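Dual function macrocyclase-peptidase POPB (Galerina marginata, PDB 5N4B) cleaves peptide bonds after proline and macrocyclises the trimmed precursor peptide in the biosynthesis of amanitin toxins. Local coordinates at residues T15-H20 with L677-P682; Y38-E43 with D49-A54. The protein carries 1 engineered substitution. One frame throughout, in Å; residues are numbered along the deposited sequence.

In the fold
From the N terminus, the chain first runs as an extended loop past the end of helix 668-680. There contact 1 joins 15-20 to 677-682 and closes a loop of more than 650 residues that takes in the whole beta-propeller and most of the alpha/beta-hydrolase domain. After the strands 21-26 and 30-35 the chain returns, and contact 2 closes a short turn between 38-43 and the helix 46-64. Contact 2 is nested inside contact 1, their centres about 12 Å apart, and the two touch through Arg16, Arg17, Tyr38 and Trp40. Contact 1 ties the N-terminal segment directly to helix 668-680 of the hydrolase domain, while contact 2 holds the 38-43 turn against helix 46-64.

Contact 1. Residues T15-H20 with L677-P682; sequences TRRSDH and LQHNVP
Arg17 meets His679 where the extended, irregular backbone of 15-20 passes the last turn of helix 668-680, which Val681 leaves. No direct hydrogen bond crosses. Instead the Arg17 guanidinium lies flat on the imidazole, with centres 3.6 Å apart and planes only 4° from parallel. Arg17 NH1 sits over the middle of the ring, 3.3 Å from His679 CD2, while His679 NE2 lies over the middle of the guanidinium. A bend at chi3 (59°) turns the end of the arginine so that its flat face meets the ring; His679 reaches out with CG anti to its backbone N (chi1 170°). NH1 also hydrogen-bonds Tyr38 OH, which helps fix the rotation of the guanidinium. Beside the stack, one water bridges the segments, donating to Thr15 OG1 at 2.9 Å and to Gln678 OE1 at 2.7 Å. Gln678 is held at both ends of its amide, by Gln55 NE2 and by Leu688 O, which probably steadies the acceptor of the water. Away from the helix, Ser18 OG accepts from His20 N in an ST turn. This surface-lying arginine-histidine stack, far from the charge relay residues, joins the N-terminal segment to the C-terminal end of a helix in the alpha/beta-hydrolase domain.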
ATOM      1  N   THR A  15       9.511 -32.689   7.798  1.00 26.78           N
ATOM      2  CA  THR A  15       8.784 -32.111   6.664  1.00 24.10           C
ATOM      3  C   THR A  15       8.888 -33.065   5.490  1.00 20.90           C
ATOM      4  O   THR A  15       9.957 -33.199   4.887  1.00 22.51           O
ATOM      5  CB  THR A  15       9.327 -30.744   6.300  1.00 25.36           C
ATOM      6  OG1 THR A  15       9.305 -29.946   7.474  1.00 25.44           O
ATOM      7  CG2 THR A  15       8.472 -30.052   5.239  1.00 22.71           C
ATOM      8  N   ARG A  16       7.776 -33.721   5.176  1.00 21.80           N
ATOM      9  CA  ARG A  16       7.748 -34.699   4.104  1.00 21.91           C
ATOM     10  C   ARG A  16       8.179 -34.069   2.797  1.00 21.64           C
ATOM     11  O   ARG A  16       7.873 -32.913   2.520  1.00 20.60           O
ATOM     12  CB  ARG A  16       6.301 -35.216   3.954  1.00 24.68           C
ATOM     13  CG  ARG A  16       6.120 -36.235   2.850  1.00 24.82           C
ATOM     14  CD  ARG A  16       4.772 -36.936   3.025  1.00 26.45           C
ATOM     15  NE  ARG A  16       3.645 -36.032   2.825  1.00 24.78           N
ATOM     16  CZ  ARG A  16       3.070 -35.807   1.647  1.00 25.61           C
ATOM     17  NH1 ARG A  16       3.495 -36.427   0.545  1.00 25.42           N
ATOM     18  NH2 ARG A  16       2.064 -34.972   1.560  1.00 25.31           N
ATOM     19  N   ARG A  17       8.906 -34.835   1.978  1.00 23.54           N
ATOM     20  CA  ARG A  17       9.285 -34.451   0.623  1.00 21.57           C
ATOM     21  C   ARG A  17       8.568 -35.366  -0.332  1.00 25.49           C
ATOM     22  O   ARG A  17       8.824 -36.583  -0.351  1.00 28.11           O
ATOM     23  CB  ARG A  17      10.785 -34.541   0.394  1.00 21.88           C
ATOM     24  CG  ARG A  17      11.553 -33.494   1.199  1.00 23.85           C
ATOM     25  CD  ARG A  17      13.075 -33.686   1.149  1.00 24.35           C
ATOM     26  NE  ARG A  17      13.591 -33.635  -0.209  1.00 25.16           N
ATOM     27  CZ  ARG A  17      13.813 -32.533  -0.915  1.00 27.86           C
ATOM     28  NH1 ARG A  17      13.549 -31.335  -0.412  1.00 22.24           N
ATOM     29  NH2 ARG A  17      14.330 -32.594  -2.140  1.00 29.21           N
ATOM     30  N   SER A  18       7.659 -34.812  -1.107  1.00 24.57           N
ATOM     31  CA  SER A  18       6.942 -35.614  -2.075  1.00 26.12           C
ATOM     32  C   SER A  18       7.789 -35.847  -3.312  1.00 29.71           C
ATOM     33  O   SER A  18       8.875 -35.284  -3.488  1.00 28.27           O
ATOM     34  CB  SER A  18       5.631 -34.957  -2.436  1.00 26.30           C
ATOM     35  OG  SER A  18       5.865 -33.940  -3.401  1.00 27.64           O
ATOM     36  N   ASP A  19       7.287 -36.728  -4.178  1.00 30.80           N
ATOM     37  CA  ASP A  19       7.954 -37.001  -5.441  1.00 29.74           C
ATOM     38  C   ASP A  19       7.407 -36.155  -6.605  1.00 35.08           C
ATOM     39  O   ASP A  19       7.716 -36.438  -7.765  1.00 33.18           O
ATOM     40  CB  ASP A  19       7.882 -38.513  -5.760  1.00 36.33           C
ATOM     41  CG  ASP A  19       6.500 -38.977  -6.183  1.00 48.10           C
ATOM     42  OD1 ASP A  19       5.523 -38.209  -6.104  1.00 40.20           O
ATOM     43  OD2 ASP A  19       6.378 -40.158  -6.608  1.00 56.81           O
ATOM     44  N   HIS A  20       6.663 -35.083  -6.308  1.00 29.32           N
ATOM     45  CA  HIS A  20       6.067 -34.247  -7.351  1.00 32.03           C
ATOM     46  C   HIS A  20       7.140 -33.576  -8.200  1.00 28.45           C
ATOM     47  O   HIS A  20       8.100 -33.000  -7.683  1.00 25.43           O
ATOM     48  CB  HIS A  20       5.191 -33.169  -6.719  1.00 27.80           C
ATOM     49  CG  HIS A  20       4.401 -32.389  -7.709  1.00 31.91           C
ATOM     50  ND1 HIS A  20       3.094 -32.693  -8.033  1.00 38.82           N
ATOM     51  CD2 HIS A  20       4.743 -31.330  -8.477  1.00 31.87           C
ATOM     52  CE1 HIS A  20       2.671 -31.848  -8.960  1.00 43.12           C
ATOM     53  NE2 HIS A  20       3.656 -31.016  -9.247  1.00 36.48           N
ATOM     54  N   LEU A 677      14.913 -23.968   2.722  1.00 12.76           N
ATOM     55  CA  LEU A 677      16.067 -23.561   3.502  1.00 13.17           C
ATOM     56  C   LEU A 677      16.411 -24.609   4.536  1.00 12.48           C
ATOM     57  O   LEU A 677      17.580 -24.976   4.700  1.00 14.59           O
ATOM     58  CB  LEU A 677      15.797 -22.245   4.211  1.00 13.20           C
ATOM     59  CG  LEU A 677      15.817 -20.939   3.442  1.00 13.35           C
ATOM     60  CD1 LEU A 677      15.492 -19.783   4.367  1.00 16.57           C
ATOM     61  CD2 LEU A 677      17.173 -20.749   2.778  1.00 16.89           C
ATOM     62  N   GLN A 678      15.414 -25.048   5.301  1.00 12.07           N
ATOM     63  CA  GLN A 678      15.665 -26.004   6.381  1.00 11.99           C
ATOM     64  C   GLN A 678      16.127 -27.341   5.875  1.00 15.06           C
ATOM     65  O   GLN A 678      16.880 -28.010   6.582  1.00 15.63           O
ATOM     66  CB  GLN A 678      14.432 -26.136   7.290  1.00 15.21           C
ATOM     67  CG  GLN A 678      14.083 -24.860   8.051  1.00 11.96           C
ATOM     68  CD  GLN A 678      12.778 -24.970   8.861  1.00 14.22           C
ATOM     69  OE1 GLN A 678      12.056 -25.980   8.793  1.00 15.67           O
ATOM     70  NE2 GLN A 678      12.461 -23.925   9.635  1.00 12.74           N
ATOM     71  N   HIS A 679      15.763 -27.712   4.651  1.00 13.36           N
ATOM     72  CA  HIS A 679      16.257 -28.952   4.054  1.00 16.94           C
ATOM     73  C   HIS A 679      17.698 -28.812   3.571  1.00 16.86           C
ATOM     74  O   HIS A 679      18.489 -29.755   3.652  1.00 17.53           O
ATOM     75  CB  HIS A 679      15.380 -29.301   2.870  1.00 16.35           C
ATOM     76  CG  HIS A 679      15.930 -30.404   2.041  1.00 17.51           C
ATOM     77  ND1 HIS A 679      15.898 -31.712   2.446  1.00 20.91           N
ATOM     78  CD2 HIS A 679      16.485 -30.396   0.808  1.00 19.52           C
ATOM     79  CE1 HIS A 679      16.441 -32.465   1.511  1.00 20.16           C
ATOM     80  NE2 HIS A 679      16.796 -31.695   0.503  1.00 21.69           N
ATOM     81  N   ASN A 680      18.041 -27.674   2.986  1.00 14.51           N
ATOM     82  CA  ASN A 680      19.332 -27.509   2.351  1.00 14.20           C
ATOM     83  C   ASN A 680      20.438 -27.198   3.344  1.00 15.50           C
ATOM     84  O   ASN A 680      21.567 -27.704   3.165  1.00 17.14           O
ATOM     85  CB  ASN A 680      19.261 -26.429   1.286  1.00 14.91           C
ATOM     86  CG  ASN A 680      18.783 -26.969  -0.009  1.00 19.07           C
ATOM     87  OD1 ASN A 680      19.550 -27.577  -0.771  1.00 21.20           O
ATOM     88  ND2 ASN A 680      17.506 -26.806  -0.271  1.00 19.69           N
ATOM     89  N   VAL A 681      20.175 -26.366   4.358  1.00 15.19           N
ATOM     90  CA  VAL A 681      21.196 -26.004   5.356  1.00 16.30           C
ATOM     91  C   VAL A 681      20.657 -26.262   6.754  1.00 15.22           C
ATOM     92  O   VAL A 681      20.548 -25.338   7.575  1.00 15.82           O
ATOM     93  CB  VAL A 681      21.747 -24.585   5.147  1.00 16.61           C
ATOM     94  CG1 VAL A 681      22.590 -24.534   3.879  1.00 19.04           C
ATOM     95  CG2 VAL A 681      20.624 -23.568   5.043  1.00 15.23           C
ATOM     96  N   PRO A 682      20.310 -27.510   7.076  1.00 14.70           N
ATOM     97  CA  PRO A 682      19.721 -27.768   8.386  1.00 16.09           C
ATOM     98  C   PRO A 682      20.630 -27.371   9.521  1.00 16.67           C
ATOM     99  O   PRO A 682      20.149 -26.965  10.593  1.00 17.48           O
ATOM    100  CB  PRO A 682      19.469 -29.281   8.338  1.00 18.78           C
ATOM    101  CG  PRO A 682      20.428 -29.789   7.297  1.00 19.39           C
ATOM    102  CD  PRO A 682      20.435 -28.719   6.255  1.00 18.69           C
TER
HETATM  103  O   HOH W   1      10.400 -27.266   7.022  1.00 14.19           O

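Contact 2. Residues Y38-E43 with D49-A54; sequences YQWLEE and DKWTTA
Leu41 and Trp40 carry this contact, both packing against Trp51, from a 3-10 turn that Tyr38 opens: Tyr38 O accepts from Leu41 N. The Tyr38 ring itself turns to helix 668-680, where it touches Ala675 and His679. Next, Gln39 spans the turn with its amide, NE2 donating to Glu42 OE1 at 3.0 Å from above the carboxylate plane, and weakly to Glu43 OE2. Trp40 sends the edge of its indole toward the face of Trp51 in a T-shaped pair, its six-membered ring 6.0 Å from the five-membered ring of Trp51, planes at 81°. Its CH2 also comes within 4.4 Å of Trp51 CB. The Trp40 ring takes a cation-pi contact from Arg16. Leu41 then lays CD2 over the face of the Trp51 six-membered ring, 4.0 Å from its centroid and 23° off the normal, a CH-pi contact whose closest atom pair is Leu41 CD2 to Trp51 CE3 at 3.6 Å. Trp51 presents that face because its CG stands anti to the backbone N (chi1 -179°), carrying the indole out from the helix. Phe671 of helix 668-680 meets the Trp51 ring edge-to-face. Glu42 OE2 forms salt bridges with Lys610 NZ and Lys672 NZ, in the hydrolase domain. Between the segments the chemistry is wholly apolar and aromatic: burial and ring-face contacts hold the turn to the helix, while both buried indole N-H groups turn to the 15-20 segment, Trp40 NE1 to Arg16 O and Trp51 NE1 weakly to Thr15 OG1.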
ATOM      1  N   TYR A  38       7.716 -29.870  -1.933  1.00 19.30           N
ATOM      2  CA  TYR A  38       6.844 -29.211  -0.969  1.00 17.57           C
ATOM      3  C   TYR A  38       5.556 -28.696  -1.619  1.00 18.30           C
ATOM      4  O   TYR A  38       4.889 -27.799  -1.074  1.00 18.11           O
ATOM      5  CB  TYR A  38       7.604 -28.102  -0.202  1.00 18.62           C
ATOM      6  CG  TYR A  38       8.865 -28.672   0.445  1.00 19.84           C
ATOM      7  CD1 TYR A  38       8.804 -29.717   1.367  1.00 18.61           C
ATOM      8  CD2 TYR A  38      10.128 -28.181   0.095  1.00 17.90           C
ATOM      9  CE1 TYR A  38       9.945 -30.242   1.908  1.00 19.97           C
ATOM     10  CE2 TYR A  38      11.256 -28.709   0.636  1.00 18.10           C
ATOM     11  CZ  TYR A  38      11.186 -29.727   1.534  1.00 17.85           C
ATOM     12  OH  TYR A  38      12.364 -30.273   2.047  1.00 19.88           O
ATOM     13  N   GLN A  39       5.172 -29.273  -2.755  1.00 20.38           N
ATOM     14  CA  GLN A  39       3.902 -28.902  -3.382  1.00 20.48           C
ATOM     15  C   GLN A  39       2.754 -29.030  -2.403  1.00 20.10           C
ATOM     16  O   GLN A  39       1.801 -28.246  -2.454  1.00 20.39           O
ATOM     17  CB  GLN A  39       3.660 -29.750  -4.643  1.00 20.86           C
ATOM     18  CG  GLN A  39       2.338 -29.398  -5.364  1.00 30.71           C
ATOM     19  CD  GLN A  39       1.120 -29.991  -4.673  1.00 33.85           C
ATOM     20  OE1 GLN A  39       1.177 -31.105  -4.143  1.00 30.06           O
ATOM     21  NE2 GLN A  39       0.008 -29.239  -4.638  1.00 33.42           N
ATOM     22  N   TRP A  40       2.835 -30.000  -1.491  1.00 18.74           N
ATOM     23  CA  TRP A  40       1.764 -30.266  -0.539  1.00 17.21           C
ATOM     24  C   TRP A  40       1.552 -29.118   0.444  1.00 20.38           C
ATOM     25  O   TRP A  40       0.473 -29.005   1.019  1.00 19.95           O
ATOM     26  CB  TRP A  40       1.991 -31.596   0.174  1.00 18.73           C
ATOM     27  CG  TRP A  40       3.238 -31.666   0.973  1.00 18.92           C
ATOM     28  CD1 TRP A  40       4.468 -32.027   0.532  1.00 20.58           C
ATOM     29  CD2 TRP A  40       3.358 -31.349   2.349  1.00 19.04           C
ATOM     30  NE1 TRP A  40       5.368 -31.947   1.588  1.00 19.94           N
ATOM     31  CE2 TRP A  40       4.705 -31.545   2.710  1.00 20.81           C
ATOM     32  CE3 TRP A  40       2.451 -30.938   3.333  1.00 22.47           C
ATOM     33  CZ2 TRP A  40       5.167 -31.353   4.007  1.00 23.59           C
ATOM     34  CZ3 TRP A  40       2.915 -30.739   4.617  1.00 26.44           C
ATOM     35  CH2 TRP A  40       4.261 -30.938   4.945  1.00 26.17           C
ATOM     36  N   LEU A  41       2.524 -28.229   0.611  1.00 18.58           N
ATOM     37  CA  LEU A  41       2.358 -27.050   1.458  1.00 17.90           C
ATOM     38  C   LEU A  41       1.507 -25.993   0.807  1.00 18.51           C
ATOM     39  O   LEU A  41       1.236 -24.968   1.440  1.00 20.25           O
ATOM     40  CB  LEU A  41       3.734 -26.493   1.870  1.00 17.40           C
ATOM     41  CG  LEU A  41       4.405 -27.321   2.961  1.00 18.50           C
ATOM     42  CD1 LEU A  41       5.875 -26.908   3.175  1.00 19.62           C
ATOM     43  CD2 LEU A  41       3.655 -27.171   4.300  1.00 21.64           C
ATOM     44  N   GLU A  42       1.074 -26.198  -0.436  1.00 17.67           N
ATOM     45  CA  GLU A  42       0.086 -25.321  -1.059  1.00 17.80           C
ATOM     46  C   GLU A  42      -1.310 -25.543  -0.496  1.00 19.64           C
ATOM     47  O   GLU A  42      -2.202 -24.719  -0.761  1.00 21.35           O
ATOM     48  CB  GLU A  42       0.003 -25.544  -2.563  1.00 19.04           C
ATOM     49  CG  GLU A  42       1.256 -25.189  -3.316  1.00 18.23           C
ATOM     50  CD  GLU A  42       1.306 -25.735  -4.728  1.00 20.28           C
ATOM     51  OE1 GLU A  42       0.302 -26.284  -5.268  1.00 23.02           O
ATOM     52  OE2 GLU A  42       2.370 -25.599  -5.357  1.00 21.65           O
ATOM     53  N   GLU A  43      -1.510 -26.628   0.247  1.00 19.35           N
ATOM     54  CA  GLU A  43      -2.837 -27.113   0.565  1.00 19.47           C
ATOM     55  C   GLU A  43      -3.202 -26.812   2.003  1.00 22.37           C
ATOM     56  O   GLU A  43      -2.375 -26.386   2.818  1.00 24.03           O
ATOM     57  CB  GLU A  43      -2.904 -28.621   0.353  1.00 21.66           C
ATOM     58  CG  GLU A  43      -2.426 -29.123  -0.992  1.00 23.04           C
ATOM     59  CD  GLU A  43      -3.365 -28.844  -2.171  1.00 25.49           C
ATOM     60  OE1 GLU A  43      -4.418 -28.185  -1.980  1.00 28.78           O
ATOM     61  OE2 GLU A  43      -3.004 -29.291  -3.287  1.00 25.33           O
ATOM     62  N   ASP A  49      -1.396 -28.347   8.960  1.00 20.43           N
ATOM     63  CA  ASP A  49      -1.623 -27.748  10.273  1.00 21.39           C
ATOM     64  C   ASP A  49      -0.583 -28.215  11.286  1.00 20.12           C
ATOM     65  O   ASP A  49      -0.113 -27.423  12.114  1.00 20.69           O
ATOM     66  CB  ASP A  49      -3.005 -28.117  10.786  1.00 21.68           C
ATOM     67  CG  ASP A  49      -4.134 -27.454  10.024  1.00 30.00           C
ATOM     68  OD1 ASP A  49      -3.933 -26.467   9.292  1.00 31.26           O
ATOM     69  OD2 ASP A  49      -5.274 -27.933  10.206  1.00 37.17           O
ATOM     70  N   LYS A  50      -0.219 -29.494  11.256  1.00 20.09           N
ATOM     71  CA  LYS A  50       0.811 -29.987  12.170  1.00 22.39           C
ATOM     72  C   LYS A  50       2.138 -29.299  11.887  1.00 20.78           C
ATOM     73  O   LYS A  50       2.875 -28.929  12.811  1.00 20.11           O
ATOM     74  CB  LYS A  50       0.968 -31.504  12.101  1.00 27.04           C
ATOM     75  CG  LYS A  50      -0.169 -32.269  12.782  1.00 42.45           C
ATOM     76  CD  LYS A  50      -0.026 -33.795  12.609  1.00 51.99           C
ATOM     77  CE  LYS A  50      -1.272 -34.532  13.128  1.00 56.91           C
ATOM     78  NZ  LYS A  50      -1.180 -36.018  12.935  1.00 63.20           N
ATOM     79  N   TRP A  51       2.445 -29.108  10.620  1.00 19.57           N
ATOM     80  CA  TRP A  51       3.698 -28.475  10.237  1.00 17.95           C
ATOM     81  C   TRP A  51       3.712 -27.004  10.615  1.00 17.42           C
ATOM     82  O   TRP A  51       4.699 -26.514  11.182  1.00 16.76           O
ATOM     83  CB  TRP A  51       3.944 -28.661   8.752  1.00 17.33           C
ATOM     84  CG  TRP A  51       5.233 -28.058   8.205  1.00 17.90           C
ATOM     85  CD1 TRP A  51       6.460 -28.662   8.126  1.00 19.70           C
ATOM     86  CD2 TRP A  51       5.405 -26.745   7.678  1.00 15.74           C
ATOM     87  NE1 TRP A  51       7.383 -27.786   7.590  1.00 19.85           N
ATOM     88  CE2 TRP A  51       6.755 -26.599   7.305  1.00 18.44           C
ATOM     89  CE3 TRP A  51       4.548 -25.676   7.506  1.00 17.58           C
ATOM     90  CZ2 TRP A  51       7.250 -25.421   6.754  1.00 16.87           C
ATOM     91  CZ3 TRP A  51       5.048 -24.505   6.972  1.00 17.01           C
ATOM     92  CH2 TRP A  51       6.384 -24.397   6.595  1.00 17.37           C
ATOM     93  N   THR A  52       2.634 -26.274  10.336  1.00 16.22           N
ATOM     94  CA  THR A  52       2.635 -24.862  10.688  1.00 16.31           C
ATOM     95  C   THR A  52       2.685 -24.668  12.196  1.00 16.46           C
ATOM     96  O   THR A  52       3.326 -23.722  12.672  1.00 16.83           O
ATOM     97  CB  THR A  52       1.432 -24.109  10.097  1.00 18.00           C
ATOM     98  OG1 THR A  52       0.209 -24.688  10.564  1.00 20.58           O
ATOM     99  CG2 THR A  52       1.442 -24.144   8.590  1.00 17.96           C
ATOM    100  N   THR A  53       1.977 -25.529  12.943  1.00 18.49           N
ATOM    101  CA  THR A  53       2.001 -25.472  14.394  1.00 16.81           C
ATOM    102  C   THR A  53       3.401 -25.742  14.915  1.00 16.98           C
ATOM    103  O   THR A  53       3.915 -24.999  15.758  1.00 17.37           O
ATOM    104  CB  THR A  53       1.001 -26.480  14.966  1.00 18.82           C
ATOM    105  OG1 THR A  53      -0.307 -26.092  14.569  1.00 22.01           O
ATOM    106  CG2 THR A  53       1.086 -26.511  16.493  1.00 25.19           C
ATOM    107  N   ALA A  54       4.069 -26.773  14.368  1.00 16.73           N
ATOM    108  CA  ALA A  54       5.440 -27.083  14.775  1.00 16.48           C
ATOM    109  C   ALA A  54       6.390 -25.916  14.466  1.00 16.33           C
ATOM    110  O   ALA A  54       7.268 -25.580  15.274  1.00 18.25           O
ATOM    111  CB  ALA A  54       5.960 -28.362  14.113  1.00 19.29           C
TER